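Local atomic coordinates of putative transcriptional regulator (Streptomyces coelicolor, PDB entry 2ZB9), a protein that probably binds cis-regulatory DNA through a helix-turn-helix domain and controls transcription as a member of the TetR family. Residues Y75-P86 and Q98-M106. Sequence-based numbering, arbitrary orientation.
Sequences YFHAVEDTLAFP and QLRAFTHVM
The carbonyl oxygen of Leu83 takes two side-chain donors: Gln98 NE2, 2.9 Å from Leu83 O with a nearly straight N-H...O angle of 169°, and Arg140 from helix 126-153. Leu83 O lies close to the amide plane of Gln98, although the amide N comes in somewhat tilted from the Leu83 carbonyl plane. The other end of the amide, OE1, accepts from Trp171 NE1, which fixes its orientation, since a flipped amide would probably set its oxygen against Leu83 O and its NH2 against the indole N-H. With CG anti to the backbone N and a bend at chi2, the Gln98 chain runs over one face of the Phe85 ring, its CG 3.6 Å from the ring centroid in a CH-pi contact; the amide stacks on the ring, the planes 12° apart. A leucine in place of Gln98 would probably leave Leu83 O and Trp171 each short one hydrogen-bond partner. Further along, the packing is mostly apolar and interlocked. The Leu83 side chain is a knob among Gln98, Ala101, Phe102 and Val105, its CD2 3.5 Å from Phe102 CA. Val105 answers as a knob among Tyr75, Val79, Thr82 and Leu83: its CG2 meets Thr82 CG2 at 4.0 Å. The axes of helix 75-83 and helix 98-106 approach to 9.8 Å and run roughly antiparallel (142°), a knobs-into-holes pairing within the all-helical TetR fold.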
# COMPACT_ATOMS: atom_id res chain seq x y z
N TYR A 75 6.42 -6.17 -17.14
CA TYR A 75 6.28 -6.80 -15.84
C TYR A 75 4.96 -7.55 -15.72
O TYR A 75 4.94 -8.71 -15.30
CB TYR A 75 6.36 -5.75 -14.72
CG TYR A 75 6.36 -6.38 -13.35
CD1 TYR A 75 7.50 -6.99 -12.84
CD2 TYR A 75 5.19 -6.43 -12.59
CE1 TYR A 75 7.48 -7.64 -11.60
CE2 TYR A 75 5.16 -7.07 -11.36
CZ TYR A 75 6.30 -7.68 -10.87
OH TYR A 75 6.25 -8.33 -9.66
N PHE A 76 3.86 -6.91 -16.11
CA PHE A 76 2.56 -7.56 -16.03
C PHE A 76 2.57 -8.91 -16.75
O PHE A 76 2.10 -9.93 -16.23
CB PHE A 76 1.47 -6.64 -16.61
CG PHE A 76 0.10 -7.25 -16.61
CD1 PHE A 76 -0.29 -8.14 -17.62
CD2 PHE A 76 -0.81 -6.95 -15.60
CE1 PHE A 76 -1.55 -8.73 -17.62
CE2 PHE A 76 -2.08 -7.53 -15.58
CZ PHE A 76 -2.46 -8.42 -16.59
N HIS A 77 3.11 -8.93 -17.96
CA HIS A 77 3.16 -10.16 -18.74
C HIS A 77 4.17 -11.19 -18.23
O HIS A 77 4.04 -12.38 -18.49
CB HIS A 77 3.42 -9.82 -20.20
CG HIS A 77 2.25 -9.14 -20.85
ND1 HIS A 77 1.14 -9.82 -21.28
CD2 HIS A 77 1.99 -7.82 -21.03
CE1 HIS A 77 0.23 -8.95 -21.70
NE2 HIS A 77 0.72 -7.74 -21.56
N ALA A 78 5.18 -10.74 -17.48
CA ALA A 78 6.17 -11.66 -16.94
C ALA A 78 5.64 -12.45 -15.73
O ALA A 78 6.05 -13.59 -15.51
CB ALA A 78 7.42 -10.88 -16.54
N VAL A 79 4.75 -11.85 -14.96
CA VAL A 79 4.20 -12.51 -13.77
C VAL A 79 2.78 -13.03 -13.95
O VAL A 79 2.24 -13.69 -13.06
CB VAL A 79 4.24 -11.57 -12.54
CG1 VAL A 79 5.67 -11.14 -12.24
CG2 VAL A 79 3.36 -10.35 -12.78
N GLU A 80 2.18 -12.74 -15.10
CA GLU A 80 0.81 -13.14 -15.37
C GLU A 80 0.46 -14.60 -15.09
O GLU A 80 -0.48 -14.87 -14.35
CB GLU A 80 0.44 -12.81 -16.82
CG GLU A 80 -0.98 -13.20 -17.20
CD GLU A 80 -1.43 -12.62 -18.53
OE1 GLU A 80 -0.56 -12.38 -19.40
OE2 GLU A 80 -2.64 -12.41 -18.71
N ASP A 81 1.21 -15.53 -15.67
CA ASP A 81 0.94 -16.95 -15.46
C ASP A 81 1.09 -17.36 -14.00
O ASP A 81 0.26 -18.07 -13.44
CB ASP A 81 1.87 -17.81 -16.32
CG ASP A 81 1.55 -17.72 -17.80
OD1 ASP A 81 2.17 -18.47 -18.59
OD2 ASP A 81 0.67 -16.92 -18.18
N THR A 82 2.18 -16.90 -13.40
CA THR A 82 2.47 -17.20 -12.00
C THR A 82 1.42 -16.64 -11.04
O THR A 82 1.14 -17.26 -10.01
CB THR A 82 3.84 -16.63 -11.62
OG1 THR A 82 4.83 -17.08 -12.56
CG2 THR A 82 4.25 -17.09 -10.22
N LEU A 83 0.84 -15.49 -11.37
CA LEU A 83 -0.16 -14.87 -10.49
C LEU A 83 -1.61 -15.13 -10.89
O LEU A 83 -2.52 -14.58 -10.28
CB LEU A 83 0.08 -13.36 -10.39
CG LEU A 83 1.44 -12.91 -9.85
CD1 LEU A 83 1.45 -11.39 -9.71
CD2 LEU A 83 1.70 -13.57 -8.49
N ALA A 84 -1.81 -15.97 -11.89
CA ALA A 84 -3.17 -16.30 -12.34
C ALA A 84 -3.96 -16.96 -11.20
O ALA A 84 -3.39 -17.63 -10.34
CB ALA A 84 -3.11 -17.24 -13.55
N PHE A 85 -5.28 -16.78 -11.22
CA PHE A 85 -6.14 -17.33 -10.18
C PHE A 85 -6.67 -18.73 -10.43
O PHE A 85 -7.32 -19.00 -11.44
CB PHE A 85 -7.35 -16.42 -9.92
CG PHE A 85 -7.03 -15.19 -9.13
CD1 PHE A 85 -6.49 -14.07 -9.75
CD2 PHE A 85 -7.20 -15.18 -7.75
CE1 PHE A 85 -6.13 -12.94 -9.01
CE2 PHE A 85 -6.84 -14.06 -7.00
CZ PHE A 85 -6.30 -12.94 -7.64
N PRO A 86 -6.39 -19.66 -9.51
CA PRO A 86 -6.90 -21.01 -9.70
C PRO A 86 -8.40 -20.86 -9.54
O PRO A 86 -8.86 -20.01 -8.78
CB PRO A 86 -6.29 -21.79 -8.53
CG PRO A 86 -5.05 -21.01 -8.19
CD PRO A 86 -5.52 -19.59 -8.32
N GLN A 98 -3.06 -18.46 -4.55
CA GLN A 98 -2.69 -17.26 -5.29
C GLN A 98 -1.90 -16.27 -4.43
O GLN A 98 -0.91 -15.71 -4.89
CB GLN A 98 -3.94 -16.58 -5.87
CG GLN A 98 -3.70 -15.60 -7.01
CD GLN A 98 -3.05 -14.30 -6.57
OE1 GLN A 98 -3.17 -13.90 -5.42
NE2 GLN A 98 -2.38 -13.63 -7.50
N LEU A 99 -2.33 -16.06 -3.19
CA LEU A 99 -1.63 -15.13 -2.30
C LEU A 99 -0.21 -15.63 -2.01
O LEU A 99 0.71 -14.83 -1.82
CB LEU A 99 -2.37 -14.96 -0.96
CG LEU A 99 -3.33 -13.80 -0.67
CD1 LEU A 99 -2.83 -12.51 -1.31
CD2 LEU A 99 -4.71 -14.14 -1.18
N ARG A 100 -0.02 -16.95 -1.97
CA ARG A 100 1.31 -17.51 -1.71
C ARG A 100 2.23 -17.32 -2.91
O ARG A 100 3.41 -17.01 -2.75
CB ARG A 100 1.22 -18.98 -1.32
CG ARG A 100 0.84 -19.17 0.14
CD ARG A 100 0.38 -20.59 0.47
NE ARG A 100 -0.04 -20.65 1.87
CZ ARG A 100 -0.83 -21.59 2.39
NH1 ARG A 100 -1.30 -22.57 1.64
NH2 ARG A 100 -1.17 -21.52 3.67
N ALA A 101 1.70 -17.50 -4.11
CA ALA A 101 2.51 -17.30 -5.31
C ALA A 101 2.86 -15.80 -5.37
O ALA A 101 3.97 -15.42 -5.73
CB ALA A 101 1.72 -17.73 -6.55
N PHE A 102 1.90 -14.96 -4.99
CA PHE A 102 2.09 -13.52 -4.98
C PHE A 102 3.20 -13.15 -3.99
O PHE A 102 4.09 -12.37 -4.31
CB PHE A 102 0.79 -12.82 -4.57
CG PHE A 102 0.91 -11.33 -4.47
CD1 PHE A 102 1.10 -10.55 -5.61
CD2 PHE A 102 0.79 -10.69 -3.24
CE1 PHE A 102 1.18 -9.16 -5.52
CE2 PHE A 102 0.87 -9.30 -3.14
CZ PHE A 102 1.06 -8.53 -4.28
N THR A 103 3.11 -13.72 -2.80
CA THR A 103 4.10 -13.47 -1.76
C THR A 103 5.49 -13.92 -2.20
O THR A 103 6.48 -13.25 -1.94
CB THR A 103 3.70 -14.18 -0.44
OG1 THR A 103 2.55 -13.52 0.11
CG2 THR A 103 4.83 -14.14 0.57
N HIS A 104 5.55 -15.07 -2.86
CA HIS A 104 6.83 -15.58 -3.33
C HIS A 104 7.43 -14.57 -4.31
O HIS A 104 8.60 -14.20 -4.19
CB HIS A 104 6.64 -16.92 -4.04
CG HIS A 104 7.90 -17.45 -4.66
ND1 HIS A 104 8.87 -18.10 -3.93
CD2 HIS A 104 8.36 -17.39 -5.93
CE1 HIS A 104 9.88 -18.42 -4.73
NE2 HIS A 104 9.60 -17.99 -5.95
N VAL A 105 6.62 -14.13 -5.27
CA VAL A 105 7.08 -13.15 -6.24
C VAL A 105 7.58 -11.87 -5.58
O VAL A 105 8.66 -11.37 -5.90
CB VAL A 105 5.96 -12.77 -7.24
CG1 VAL A 105 6.36 -11.52 -8.04
CG2 VAL A 105 5.68 -13.93 -8.19
N MET A 106 6.79 -11.35 -4.65
CA MET A 106 7.13 -10.10 -3.97
C MET A 106 8.28 -10.12 -2.96
O MET A 106 8.89 -9.08 -2.72
CB MET A 106 5.87 -9.53 -3.30
CG MET A 106 4.71 -9.28 -4.26
SD MET A 106 5.15 -8.14 -5.61
CE MET A 106 5.11 -6.60 -4.75